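Local coordinates for Sca-family protein (Rickettsia rickettsii, PDB 4LQ8) that is a rickettsial surface cell antigen, represented here by its N-terminal head domain, and is probably involved in cell adhesion, at residues Ile144-Ala147 with Gly148-Val152; Thr155-Ala158 with Ala159-Tyr162. All coordinates share one frame; numbering follows the deposited sequence.

Contact 1 (Ile144-Ala147 with Gly148-Val152); sequences IEIA and GYKNV
The carbonyl oxygen of Ile144 takes the amide of Gly148 at 2.8 Å between O and N, the shortest of the four i to i+4 bonds that join Ile144-Ala147 to Gly148-Val152 in one alpha-helix. It is also the most bent, 138° at the hydrogen, with the donor standing above the carbonyl plane. One residue on, the Tyr149 amide reaches Glu145 O almost straight, at 169°. The Tyr149 side chain lies back against that same carbonyl: CG lies anti to its own carbonyl carbon (chi1 -72°), which carries CD2 to 3.1 Å from Glu145 O, the ring meeting the oxygen obliquely. Lys150 N binds Ile146 O, and its side chain then runs beside Ile146, both pointing the same way. The chain is extended beyond CG, so its aliphatic length passes the Ile146 carbonyl before NZ comes to rest 3.6 Å from Ile146 CG2. NZ forms its salt bridge with Asp254 OD1, so its touch on the Ile146 methyl is van der Waals only. Asn151 N bonds to Ala147 O at 2.9 Å, while its amide oxygen OD1 sits 3.2 Å from the same Ala147 O, an acceptor against an acceptor. Glu145 OE1 meets His297 NE2 at the end of strand 292-297, and OE2 takes both Gln77 NE2 of helix 64-90 and the backbone N of Lys280 just after strand 271-277. Tyr149 OH pairs with Ser277 OG at the end of that strand. Ile144, Tyr149 and Val152 lean on helix 64-90 through Pro76, Ile73 and Thr72, whereas Ile146 packs on Val257 of a loop just before strand 258-265.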
loop_
_atom_site.group_PDB
_atom_site.type_symbol
_atom_site.label_atom_id
_atom_site.label_comp_id
_atom_site.label_asym_id
_atom_site.label_seq_id
_atom_site.Cartn_x
_atom_site.Cartn_y
_atom_site.Cartn_z
ATOM N N ILE A 144 -3.661 4.707 12.613
ATOM C CA ILE A 144 -4.825 4.289 11.828
ATOM C C ILE A 144 -4.464 3.159 10.868
ATOM O O ILE A 144 -5.334 2.354 10.551
ATOM C CB ILE A 144 -5.610 5.449 11.149
ATOM C CG1 ILE A 144 -4.801 6.204 10.074
ATOM C CG2 ILE A 144 -6.114 6.393 12.250
ATOM C CD1 ILE A 144 -5.022 5.788 8.628
ATOM N N GLU A 145 -3.196 3.078 10.432
ATOM C CA GLU A 145 -2.742 2.001 9.547
ATOM C C GLU A 145 -2.712 0.656 10.269
ATOM O O GLU A 145 -3.250 -0.315 9.737
ATOM C CB GLU A 145 -1.370 2.315 8.928
ATOM C CG GLU A 145 -1.469 3.272 7.753
ATOM C CD GLU A 145 -0.244 4.139 7.534
ATOM O OE1 GLU A 145 0.769 3.947 8.244
ATOM O OE2 GLU A 145 -0.289 5.006 6.635
ATOM N N ILE A 146 -2.104 0.609 11.472
ATOM C CA ILE A 146 -2.004 -0.598 12.292
ATOM C C ILE A 146 -3.416 -1.097 12.665
ATOM O O ILE A 146 -3.722 -2.271 12.455
ATOM C CB ILE A 146 -1.083 -0.356 13.531
ATOM C CG1 ILE A 146 0.408 -0.208 13.091
ATOM C CG2 ILE A 146 -1.262 -1.465 14.614
ATOM C CD1 ILE A 146 1.309 0.498 14.112
ATOM N N ALA A 147 -4.273 -0.187 13.165
ATOM C CA ALA A 147 -5.652 -0.506 13.551
ATOM C C ALA A 147 -6.490 -0.870 12.322
ATOM O O ALA A 147 -7.275 -1.804 12.392
ATOM C CB ALA A 147 -6.277 0.670 14.295
ATOM N N GLY A 148 -6.279 -0.156 11.219
ATOM C CA GLY A 148 -6.978 -0.360 9.959
ATOM C C GLY A 148 -6.743 -1.739 9.384
ATOM O O GLY A 148 -7.713 -2.441 9.072
ATOM N N TYR A 149 -5.453 -2.149 9.266
ATOM C CA TYR A 149 -5.103 -3.470 8.740
ATOM C C TYR A 149 -5.624 -4.582 9.645
ATOM O O TYR A 149 -6.148 -5.567 9.135
ATOM C CB TYR A 149 -3.594 -3.599 8.432
ATOM C CG TYR A 149 -3.174 -2.804 7.211
ATOM C CD1 TYR A 149 -3.750 -3.046 5.968
ATOM C CD2 TYR A 149 -2.186 -1.820 7.292
ATOM C CE1 TYR A 149 -3.399 -2.297 4.851
ATOM C CE2 TYR A 149 -1.808 -1.077 6.167
ATOM C CZ TYR A 149 -2.423 -1.314 4.951
ATOM O OH TYR A 149 -2.071 -0.605 3.823
ATOM N N LYS A 150 -5.525 -4.398 10.980
ATOM C CA LYS A 150 -6.015 -5.362 11.975
ATOM C C LYS A 150 -7.522 -5.543 11.836
ATOM O O LYS A 150 -7.999 -6.671 11.882
ATOM C CB LYS A 150 -5.700 -4.905 13.416
ATOM C CG LYS A 150 -4.314 -5.278 13.917
ATOM C CD LYS A 150 -4.067 -4.704 15.326
ATOM C CE LYS A 150 -2.622 -4.790 15.764
ATOM N NZ LYS A 150 -2.353 -3.959 16.970
ATOM N N ASN A 151 -8.264 -4.440 11.678
ATOM C CA ASN A 151 -9.718 -4.495 11.548
ATOM C C ASN A 151 -10.152 -5.147 10.252
ATOM O O ASN A 151 -11.087 -5.932 10.269
ATOM C CB ASN A 151 -10.362 -3.112 11.756
ATOM C CG ASN A 151 -10.268 -2.637 13.199
ATOM O OD1 ASN A 151 -9.634 -3.253 14.068
ATOM N ND2 ASN A 151 -10.890 -1.523 13.493
ATOM N N VAL A 152 -9.440 -4.891 9.150
ATOM C CA VAL A 152 -9.742 -5.535 7.858
ATOM C C VAL A 152 -9.510 -7.051 7.962
ATOM O O VAL A 152 -10.407 -7.840 7.638
ATOM C CB VAL A 152 -8.984 -4.885 6.669
ATOM C CG1 VAL A 152 -9.139 -5.698 5.387
ATOM C CG2 VAL A 152 -9.466 -3.456 6.451
#

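Contact 2 (Thr155-Ala158 with Ala159-Tyr162); sequences TFSA and ASGY
Phe156 and Tyr162 meet in a T-shaped stack just past the end of helix 135-155, bracketing a type I beta turn from Ala158 to Gly161. From Tyr162 CB, 3.4 Å from Ser157 O, the side chain leaves with CG anti to the backbone N (chi1 -173°), turning the ring back toward Phe156. CG then passes Phe156 CA, and CD2 lies 3.7 Å from Phe156 O. Farther out, CE2 and CZ receive the edge of the phenylalanine: Phe156 CD1 stands over one face of Tyr162, 3.7 Å from Tyr162 CZ, and the planes are at 88°. The OH at the tip is the last atom near CD1. Thr155 CG2 covers one face of the Phe156 ring, and Pro64 of helix 64-90 touches both aromatic side chains. Ser157 O holds the turn to the segment before it, accepting Tyr162 N and, weakly, Ser160 N. Gly161 takes a positive phi of 102°, a conformation glycine adopts readily. Its N gives the turn's own bond to Ala158 O, 2.9 Å long, from above the carbonyl plane.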
loop_
_atom_site.group_PDB
_atom_site.type_symbol
_atom_site.label_atom_id
_atom_site.label_comp_id
_atom_site.label_asym_id
_atom_site.label_seq_id
_atom_site.Cartn_x
_atom_site.Cartn_y
_atom_site.Cartn_z
ATOM N N THR A 155 -12.120 -8.623 10.389
ATOM C CA THR A 155 -13.478 -8.637 9.839
ATOM C C THR A 155 -13.657 -9.728 8.752
ATOM O O THR A 155 -14.705 -10.367 8.690
ATOM C CB THR A 155 -13.858 -7.223 9.316
ATOM O OG1 THR A 155 -13.782 -6.296 10.393
ATOM C CG2 THR A 155 -15.254 -7.153 8.692
ATOM N N PHE A 156 -12.651 -9.910 7.895
ATOM C CA PHE A 156 -12.747 -10.817 6.761
ATOM C C PHE A 156 -11.858 -12.046 6.859
ATOM O O PHE A 156 -11.591 -12.671 5.845
ATOM C CB PHE A 156 -12.484 -10.043 5.452
ATOM C CG PHE A 156 -13.423 -8.865 5.272
ATOM C CD1 PHE A 156 -14.707 -9.047 4.772
ATOM C CD2 PHE A 156 -13.034 -7.580 5.650
ATOM C CE1 PHE A 156 -15.562 -7.961 4.594
ATOM C CE2 PHE A 156 -13.898 -6.500 5.493
ATOM C CZ PHE A 156 -15.166 -6.699 4.989
ATOM N N SER A 157 -11.434 -12.404 8.071
ATOM C CA SER A 157 -10.576 -13.557 8.344
ATOM C C SER A 157 -11.412 -14.819 8.223
ATOM O O SER A 157 -12.565 -14.804 8.655
ATOM C CB SER A 157 -10.068 -13.465 9.782
ATOM O OG SER A 157 -9.217 -14.540 10.132
ATOM N N ALA A 158 -10.830 -15.921 7.678
ATOM C CA ALA A 158 -11.523 -17.215 7.630
ATOM C C ALA A 158 -11.627 -17.723 9.070
ATOM O O ALA A 158 -12.641 -18.317 9.424
ATOM C CB ALA A 158 -10.760 -18.211 6.778
ATOM N N ALA A 159 -10.605 -17.412 9.916
ATOM C CA ALA A 159 -10.562 -17.773 11.343
ATOM C C ALA A 159 -11.728 -17.144 12.112
ATOM O O ALA A 159 -12.295 -17.796 12.988
ATOM C CB ALA A 159 -9.232 -17.359 11.962
ATOM N N SER A 160 -12.122 -15.906 11.734
ATOM C CA SER A 160 -13.252 -15.154 12.297
ATOM C C SER A 160 -14.587 -15.726 11.831
ATOM O O SER A 160 -15.643 -15.354 12.361
ATOM C CB SER A 160 -13.171 -13.682 11.903
ATOM O OG SER A 160 -12.062 -13.057 12.528
ATOM N N GLY A 161 -14.541 -16.618 10.849
ATOM C CA GLY A 161 -15.755 -17.244 10.340
ATOM C C GLY A 161 -16.250 -16.676 9.028
ATOM O O GLY A 161 -17.342 -17.023 8.594
ATOM N N TYR A 162 -15.471 -15.808 8.369
ATOM C CA TYR A 162 -15.900 -15.273 7.073
ATOM C C TYR A 162 -15.629 -16.339 5.985
ATOM O O TYR A 162 -14.472 -16.774 5.825
ATOM C CB TYR A 162 -15.225 -13.925 6.771
ATOM C CG TYR A 162 -15.738 -13.235 5.522
ATOM C CD1 TYR A 162 -16.973 -12.584 5.516
ATOM C CD2 TYR A 162 -14.951 -13.149 4.376
ATOM C CE1 TYR A 162 -17.426 -11.902 4.384
ATOM C CE2 TYR A 162 -15.400 -12.480 3.238
ATOM C CZ TYR A 162 -16.637 -11.856 3.247
ATOM O OH TYR A 162 -17.066 -11.174 2.132
#

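In the fold
Reading from the N terminus, helix 64-90 follows strand 33-37 and packs against side chains of both contacts. Helix 135-155 then lies against it, and contact 1 is a step within that helix, closing no loop beyond its own turns. Contact 2 follows directly in series, where the chain leaves the helix and reverses before strand 167-168; the two neither nest nor cross, and their centres are 15 Å apart. Thr155 joins them, its OG1 bonding to Asn151 O. Contact 1, in the C-terminal half of helix 135-155, also meets the ends of strands 271-277 and 292-297, whereas contact 2 is a surface turn, with Phe156 and Ala158 hydrogen-bonded through their backbones to Phe166.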